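Side-chain contacts in folylpolyglutamate synthase/dihydrofolate synthase (Thermotoga maritima, PDB 1O5Z), which probably adds L-glutamate, at the cost of ATP, to dihydropteroate and to the growing polyglutamate tail of tetrahydrofolate: residues Met13-Val18 against Thr91-Ile96; Leu19-His24 against Lys110-Met115. One frame throughout, in Å; residues are numbered along the deposited sequence.

Interaction 1: residues Met13-Val18 against Thr91-Ile96; sequences MAYLEV and TFRERI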
loop_
_atom_site.group_PDB
_atom_site.type_symbol
_atom_site.label_atom_id
_atom_site.label_comp_id
_atom_site.label_asym_id
_atom_site.label_seq_id
_atom_site.Cartn_x
_atom_site.Cartn_y
_atom_site.Cartn_z
ATOM N N MET A 13 0.816 -2.815 -26.596
ATOM C CA MET A 13 -0.609 -2.737 -26.885
ATOM C C MET A 13 -1.337 -3.940 -26.362
ATOM O O MET A 13 -2.511 -3.864 -26.000
ATOM C CB MET A 13 -0.854 -2.657 -28.379
ATOM C CG MET A 13 -2.162 -1.919 -28.746
ATOM S SD MET A 13 -2.117 -0.071 -28.839
ATOM C CE MET A 13 -2.975 0.490 -27.350
ATOM N N ALA A 14 -0.644 -5.071 -26.328
ATOM C CA ALA A 14 -1.210 -6.298 -25.782
ATOM C C ALA A 14 -1.384 -6.150 -24.275
ATOM O O ALA A 14 -2.412 -6.488 -23.718
ATOM C CB ALA A 14 -0.296 -7.471 -26.119
ATOM N N TYR A 15 -0.367 -5.609 -23.634
ATOM C CA TYR A 15 -0.455 -5.198 -22.225
ATOM C C TYR A 15 -1.662 -4.291 -21.913
ATOM O O TYR A 15 -2.435 -4.573 -21.025
ATOM C CB TYR A 15 0.831 -4.530 -21.795
ATOM C CG TYR A 15 0.745 -3.903 -20.409
ATOM C CD1 TYR A 15 0.839 -4.672 -19.262
ATOM C CD2 TYR A 15 0.593 -2.518 -20.256
ATOM C CE1 TYR A 15 0.787 -4.080 -17.978
ATOM C CE2 TYR A 15 0.524 -1.932 -18.983
ATOM C CZ TYR A 15 0.614 -2.725 -17.859
ATOM O OH TYR A 15 0.545 -2.125 -16.630
ATOM N N LEU A 16 -1.835 -3.196 -22.635
ATOM C CA LEU A 16 -3.034 -2.359 -22.436
ATOM C C LEU A 16 -4.342 -3.146 -22.592
ATOM O O LEU A 16 -5.280 -2.991 -21.791
ATOM C CB LEU A 16 -3.020 -1.184 -23.374
ATOM C CG LEU A 16 -1.917 -0.165 -23.132
ATOM C CD1 LEU A 16 -2.191 1.008 -24.092
ATOM C CD2 LEU A 16 -1.813 0.316 -21.679
ATOM N N GLU A 17 -4.367 -4.030 -23.577
ATOM C CA GLU A 17 -5.536 -4.891 -23.845
ATOM C C GLU A 17 -5.778 -5.894 -22.709
ATOM O O GLU A 17 -6.919 -6.205 -22.360
ATOM C CB GLU A 17 -5.308 -5.620 -25.190
ATOM C CG GLU A 17 -6.482 -5.721 -26.159
ATOM C CD GLU A 17 -7.235 -4.411 -26.404
ATOM O OE1 GLU A 17 -6.915 -3.643 -27.384
ATOM O OE2 GLU A 17 -8.206 -4.186 -25.627
ATOM N N VAL A 18 -4.705 -6.391 -22.102
ATOM C CA VAL A 18 -4.846 -7.151 -20.859
ATOM C C VAL A 18 -5.538 -6.312 -19.799
ATOM O O VAL A 18 -6.393 -6.817 -19.073
ATOM C CB VAL A 18 -3.495 -7.596 -20.246
ATOM C CG1 VAL A 18 -3.709 -8.111 -18.854
ATOM C CG2 VAL A 18 -2.859 -8.661 -21.082
ATOM N N THR A 91 1.115 2.856 -11.821
ATOM C CA THR A 91 1.016 1.802 -12.789
ATOM C C THR A 91 0.589 0.532 -12.141
ATOM O O THR A 91 0.996 0.205 -11.051
ATOM C CB THR A 91 2.330 1.567 -13.556
ATOM O OG1 THR A 91 2.171 0.374 -14.337
ATOM C CG2 THR A 91 3.485 1.249 -12.607
ATOM N N PHE A 92 -0.255 -0.194 -12.855
ATOM C CA PHE A 92 -0.699 -1.513 -12.472
ATOM C C PHE A 92 0.450 -2.424 -12.055
ATOM O O PHE A 92 0.292 -3.281 -11.193
ATOM C CB PHE A 92 -1.468 -2.109 -13.649
ATOM C CG PHE A 92 -1.818 -3.523 -13.470
ATOM C CD1 PHE A 92 -3.054 -3.884 -12.917
ATOM C CD2 PHE A 92 -0.923 -4.506 -13.842
ATOM C CE1 PHE A 92 -3.406 -5.239 -12.751
ATOM C CE2 PHE A 92 -1.236 -5.840 -13.685
ATOM C CZ PHE A 92 -2.496 -6.216 -13.140
ATOM N N ARG A 93 1.607 -2.232 -12.663
ATOM C CA ARG A 93 2.744 -3.099 -12.415
ATOM C C ARG A 93 3.400 -2.990 -10.991
ATOM O O ARG A 93 4.174 -3.895 -10.570
ATOM C CB ARG A 93 3.732 -2.929 -13.569
ATOM C CG ARG A 93 3.107 -3.356 -14.896
ATOM C CD ARG A 93 3.661 -2.614 -16.090
ATOM N NE ARG A 93 5.078 -2.571 -15.824
ATOM C CZ ARG A 93 5.809 -1.522 -15.607
ATOM N NH1 ARG A 93 5.352 -0.309 -15.808
ATOM N NH2 ARG A 93 7.061 -1.733 -15.259
ATOM N N GLU A 94 3.069 -1.925 -10.249
ATOM C CA GLU A 94 3.384 -1.857 -8.810
ATOM C C GLU A 94 2.858 -3.052 -7.983
ATOM O O GLU A 94 3.359 -3.362 -6.879
ATOM C CB GLU A 94 2.736 -0.593 -8.200
ATOM C CG GLU A 94 3.326 0.720 -8.638
ATOM C CD GLU A 94 2.422 1.900 -8.332
ATOM O OE1 GLU A 94 1.638 1.834 -7.354
ATOM O OE2 GLU A 94 2.478 2.894 -9.090
ATOM N N ARG A 95 1.815 -3.698 -8.497
ATOM C CA ARG A 95 1.099 -4.724 -7.746
ATOM C C ARG A 95 1.888 -5.999 -7.637
ATOM O O ARG A 95 1.676 -6.741 -6.727
ATOM C CB ARG A 95 -0.275 -5.036 -8.394
ATOM C CG ARG A 95 -1.273 -3.920 -8.341
ATOM C CD ARG A 95 -2.429 -4.116 -9.231
ATOM N NE ARG A 95 -3.341 -2.990 -9.147
ATOM C CZ ARG A 95 -4.437 -2.944 -8.379
ATOM N NH1 ARG A 95 -5.180 -1.839 -8.390
ATOM N NH2 ARG A 95 -4.823 -3.994 -7.632
ATOM N N ILE A 96 2.778 -6.253 -8.600
ATOM C CA ILE A 96 3.523 -7.531 -8.682
ATOM C C ILE A 96 5.000 -7.266 -8.952
ATOM O O ILE A 96 5.356 -6.651 -9.936
ATOM C CB ILE A 96 2.946 -8.406 -9.802
ATOM C CG1 ILE A 96 1.423 -8.538 -9.649
ATOM C CG2 ILE A 96 3.571 -9.757 -9.790
ATOM C CD1 ILE A 96 0.792 -9.291 -10.781
#
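Tyr15 reaches from helix 12-23 to the segment 91-96, whose residues 92-95 form a 3-10 turn, and its phenol end makes nearly all of the contact. The van der Waals part is dominated by Arg93, which touches by its aliphatic CG and CD: CD lies 3.2 Å from Tyr15 OH and 3.5 Å from Tyr15 CZ; the two side chains cross obliquely, ring and guanidinium planes 74° apart. Tyr15 CG is anti to the backbone N (chi1 172°), which sends the ring toward 91-96. Phe92 adds its CB, 3.6 Å from Tyr15 OH.

The polar part runs through a third residue. Glu439, from the C-terminal tail, is hydrogen-bonded through OE1 to both Tyr15 OH and Thr91 OG1, and through OE2 to Phe92 N. Arg93 NE is turned instead to Ile103 O. Within 91-96, Thr91 OG1 accepts from Arg93 N at 3.1 Å, and Glu94 OE2 takes Thr91 N from above its carboxylate plane. A phenylalanine in place of Tyr15 would probably leave Glu439 OE1 short of one partner and open a gap beside Arg93 CD. Helix 12-23 thus meets, in a buried contact, an ST turn at Thr91 that precedes the 3-10 segment leading into strand 96-98 of the Mur ligase middle domain.

Interaction 2: residues Leu19-His24 against Lys110-Met115; sequences LRYLYH and KIYETM
Tyr112 meets Tyr21 ring to ring, and this pair accounts for the contact between 19-24 and 110-115. Along 110-115, the first residue to matter is Lys110, whose carbonyl oxygen takes two donors from one residue a turn later, Thr114 N at 3.0 Å and Thr114 OG1 at 3.1 Å. The hydroxyl is tilted 33° from the carbonyl plane, and the double grip ties the Thr114 side chain back to its own helix. Ile111, buried, packs on Tyr143 of helix 132-146.

Tyr112 follows and reaches across to helix 12-23. Its CG stands opposite the backbone N about the first torsion (chi1 174°), which sends the ring out toward that helix, where CE1 comes over one face of the Tyr21 ring, 3.7 Å from Tyr21 CD1. Tyr112 OH lies over that face too, 3.9 Å from Tyr21 CG. The planes are inclined at 56° and the ring centroids are 5.3 Å apart, so the pair is neither a parallel stack nor a T-shape. Tyr21 OH is hydrogen-bonded to Asp123, just beyond the end of helix 105-122, which probably limits the movement of its ring.

Met115 ends the segment, packed on Met139 and Leu142 of helix 132-146. The arrangement is a helix-helix contact near the protein surface, joining the N-terminal helix to helix 105-122 of the Mur ligase middle domain through an oblique tyrosine pair.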
loop_
_atom_site.group_PDB
_atom_site.type_symbol
_atom_site.label_atom_id
_atom_site.label_comp_id
_atom_site.label_asym_id
_atom_site.label_seq_id
_atom_site.Cartn_x
_atom_site.Cartn_y
_atom_site.Cartn_z
ATOM N N LEU A 19 -5.127 -5.052 -19.658
ATOM C CA LEU A 19 -5.703 -4.184 -18.606
ATOM C C LEU A 19 -7.153 -3.851 -18.920
ATOM O O LEU A 19 -7.970 -3.781 -18.034
ATOM C CB LEU A 19 -4.893 -2.902 -18.404
ATOM C CG LEU A 19 -3.457 -3.000 -17.917
ATOM C CD1 LEU A 19 -2.897 -1.592 -17.691
ATOM C CD2 LEU A 19 -3.376 -3.845 -16.697
ATOM N N ARG A 20 -7.479 -3.681 -20.193
ATOM C CA ARG A 20 -8.891 -3.570 -20.551
ATOM C C ARG A 20 -9.717 -4.792 -20.103
ATOM O O ARG A 20 -10.801 -4.620 -19.569
ATOM C CB ARG A 20 -9.047 -3.285 -22.030
ATOM C CG ARG A 20 -8.428 -1.942 -22.389
ATOM C CD ARG A 20 -8.804 -1.442 -23.752
ATOM N NE ARG A 20 -7.972 -0.315 -24.177
ATOM C CZ ARG A 20 -6.856 -0.411 -24.895
ATOM N NH1 ARG A 20 -6.406 -1.579 -25.299
ATOM N NH2 ARG A 20 -6.181 0.685 -25.231
ATOM N N TYR A 21 -9.202 -6.006 -20.307
ATOM C CA TYR A 21 -9.897 -7.225 -19.879
ATOM C C TYR A 21 -10.010 -7.182 -18.350
ATOM O O TYR A 21 -11.076 -7.400 -17.801
ATOM C CB TYR A 21 -9.217 -8.551 -20.398
ATOM C CG TYR A 21 -9.627 -9.810 -19.598
ATOM C CD1 TYR A 21 -9.025 -10.095 -18.354
ATOM C CD2 TYR A 21 -10.656 -10.673 -20.050
ATOM C CE1 TYR A 21 -9.422 -11.177 -17.572
ATOM C CE2 TYR A 21 -11.057 -11.803 -19.285
ATOM C CZ TYR A 21 -10.430 -12.047 -18.027
ATOM O OH TYR A 21 -10.794 -13.134 -17.204
ATOM N N LEU A 22 -8.935 -6.902 -17.637
ATOM C CA LEU A 22 -9.053 -6.846 -16.195
ATOM C C LEU A 22 -10.086 -5.791 -15.693
ATOM O O LEU A 22 -10.899 -6.047 -14.783
ATOM C CB LEU A 22 -7.668 -6.598 -15.566
ATOM C CG LEU A 22 -6.665 -7.751 -15.670
ATOM C CD1 LEU A 22 -5.305 -7.331 -15.141
ATOM C CD2 LEU A 22 -7.186 -8.937 -14.881
ATOM N N TYR A 23 -10.038 -4.607 -16.288
ATOM C CA TYR A 23 -10.832 -3.515 -15.799
ATOM C C TYR A 23 -12.264 -3.545 -16.353
ATOM O O TYR A 23 -13.077 -2.756 -15.944
ATOM C CB TYR A 23 -10.152 -2.190 -16.130
ATOM C CG TYR A 23 -8.772 -1.974 -15.526
ATOM C CD1 TYR A 23 -7.824 -1.234 -16.199
ATOM C CD2 TYR A 23 -8.433 -2.456 -14.278
ATOM C CE1 TYR A 23 -6.573 -0.995 -15.647
ATOM C CE2 TYR A 23 -7.168 -2.231 -13.723
ATOM C CZ TYR A 23 -6.254 -1.521 -14.417
ATOM O OH TYR A 23 -5.020 -1.291 -13.909
ATOM N N HIS A 24 -12.577 -4.452 -17.272
ATOM C CA HIS A 24 -13.982 -4.744 -17.601
ATOM C C HIS A 24 -14.694 -5.507 -16.435
ATOM O O HIS A 24 -15.925 -5.584 -16.429
ATOM C CB HIS A 24 -14.139 -5.525 -18.955
ATOM C CG HIS A 24 -14.164 -7.039 -18.804
ATOM N ND1 HIS A 24 -13.205 -7.753 -18.100
ATOM C CD2 HIS A 24 -15.032 -7.971 -19.275
ATOM C CE1 HIS A 24 -13.486 -9.044 -18.133
ATOM N NE2 HIS A 24 -14.591 -9.204 -18.833
ATOM N N LYS A 110 2.513 -12.167 -20.789
ATOM C CA LYS A 110 2.837 -13.601 -20.762
ATOM C C LYS A 110 2.006 -14.388 -19.765
ATOM O O LYS A 110 1.433 -15.412 -20.111
ATOM C CB LYS A 110 4.331 -13.832 -20.472
ATOM C CG LYS A 110 5.270 -13.675 -21.726
ATOM C CD LYS A 110 6.762 -13.625 -21.273
ATOM C CE LYS A 110 7.731 -14.223 -22.316
ATOM N NZ LYS A 110 8.655 -15.289 -21.697
ATOM N N ILE A 111 1.973 -13.942 -18.520
ATOM C CA ILE A 111 1.156 -14.606 -17.537
ATOM C C ILE A 111 -0.313 -14.570 -17.935
ATOM O O ILE A 111 -1.008 -15.571 -17.808
ATOM C CB ILE A 111 1.372 -14.061 -16.118
ATOM C CG1 ILE A 111 2.560 -14.778 -15.442
ATOM C CG2 ILE A 111 0.164 -14.361 -15.192
ATOM C CD1 ILE A 111 3.717 -14.025 -15.545
ATOM N N TYR A 112 -0.788 -13.453 -18.454
ATOM C CA TYR A 112 -2.145 -13.425 -18.911
ATOM C C TYR A 112 -2.413 -14.488 -20.033
ATOM O O TYR A 112 -3.393 -15.185 -20.002
ATOM C CB TYR A 112 -2.528 -12.026 -19.390
ATOM C CG TYR A 112 -3.886 -12.074 -19.972
ATOM C CD1 TYR A 112 -5.008 -12.078 -19.153
ATOM C CD2 TYR A 112 -4.053 -12.223 -21.329
ATOM C CE1 TYR A 112 -6.255 -12.179 -19.695
ATOM C CE2 TYR A 112 -5.267 -12.328 -21.872
ATOM C CZ TYR A 112 -6.373 -12.309 -21.053
ATOM O OH TYR A 112 -7.617 -12.449 -21.648
ATOM N N GLU A 113 -1.541 -14.601 -21.005
ATOM C CA GLU A 113 -1.737 -15.554 -22.070
ATOM C C GLU A 113 -1.743 -17.002 -21.595
ATOM O O GLU A 113 -2.559 -17.802 -22.042
ATOM C CB GLU A 113 -0.715 -15.303 -23.139
ATOM C CG GLU A 113 -1.176 -14.109 -23.933
ATOM C CD GLU A 113 -0.194 -13.668 -25.000
ATOM O OE1 GLU A 113 0.963 -14.220 -25.059
ATOM O OE2 GLU A 113 -0.607 -12.746 -25.778
ATOM N N THR A 114 -0.884 -17.314 -20.638
ATOM C CA THR A 114 -0.991 -18.576 -19.876
ATOM C C THR A 114 -2.357 -18.857 -19.228
ATOM O O THR A 114 -2.873 -19.966 -19.367
ATOM C CB THR A 114 0.088 -18.607 -18.824
ATOM O OG1 THR A 114 1.334 -18.444 -19.501
ATOM C CG2 THR A 114 0.192 -19.977 -18.176
ATOM N N MET A 115 -2.938 -17.864 -18.570
ATOM C CA MET A 115 -4.221 -18.018 -17.858
ATOM C C MET A 115 -5.452 -17.914 -18.755
ATOM O O MET A 115 -6.499 -18.443 -18.414
ATOM C CB MET A 115 -4.341 -16.930 -16.797
ATOM C CG MET A 115 -3.256 -16.986 -15.783
ATOM S SD MET A 115 -3.234 -15.519 -14.735
ATOM C CE MET A 115 -4.849 -15.681 -13.999
#

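In the fold
From the N terminus, helix 12-23 supplies the first segment of both contacts in immediate succession. The chain then passes through strands 53-58 and 81-84 before reaching 91-96, where interaction 1 closes a loop of 72 intervening residues. After strands 96-98 and 101-102 it enters helix 105-122, and 110-115 closes the second loop, of 85 residues, on 19-24. The segments alternate along the chain, so the two loops cross. Their centres are 8 Å apart and they touch: Phe92 packs against Leu19, Leu22 and Tyr23, and Val18 against Tyr112. Together they tie the N-terminal helix to the loop leading into strand 96-98 and to helix 105-122 of the eight-stranded sheet domain.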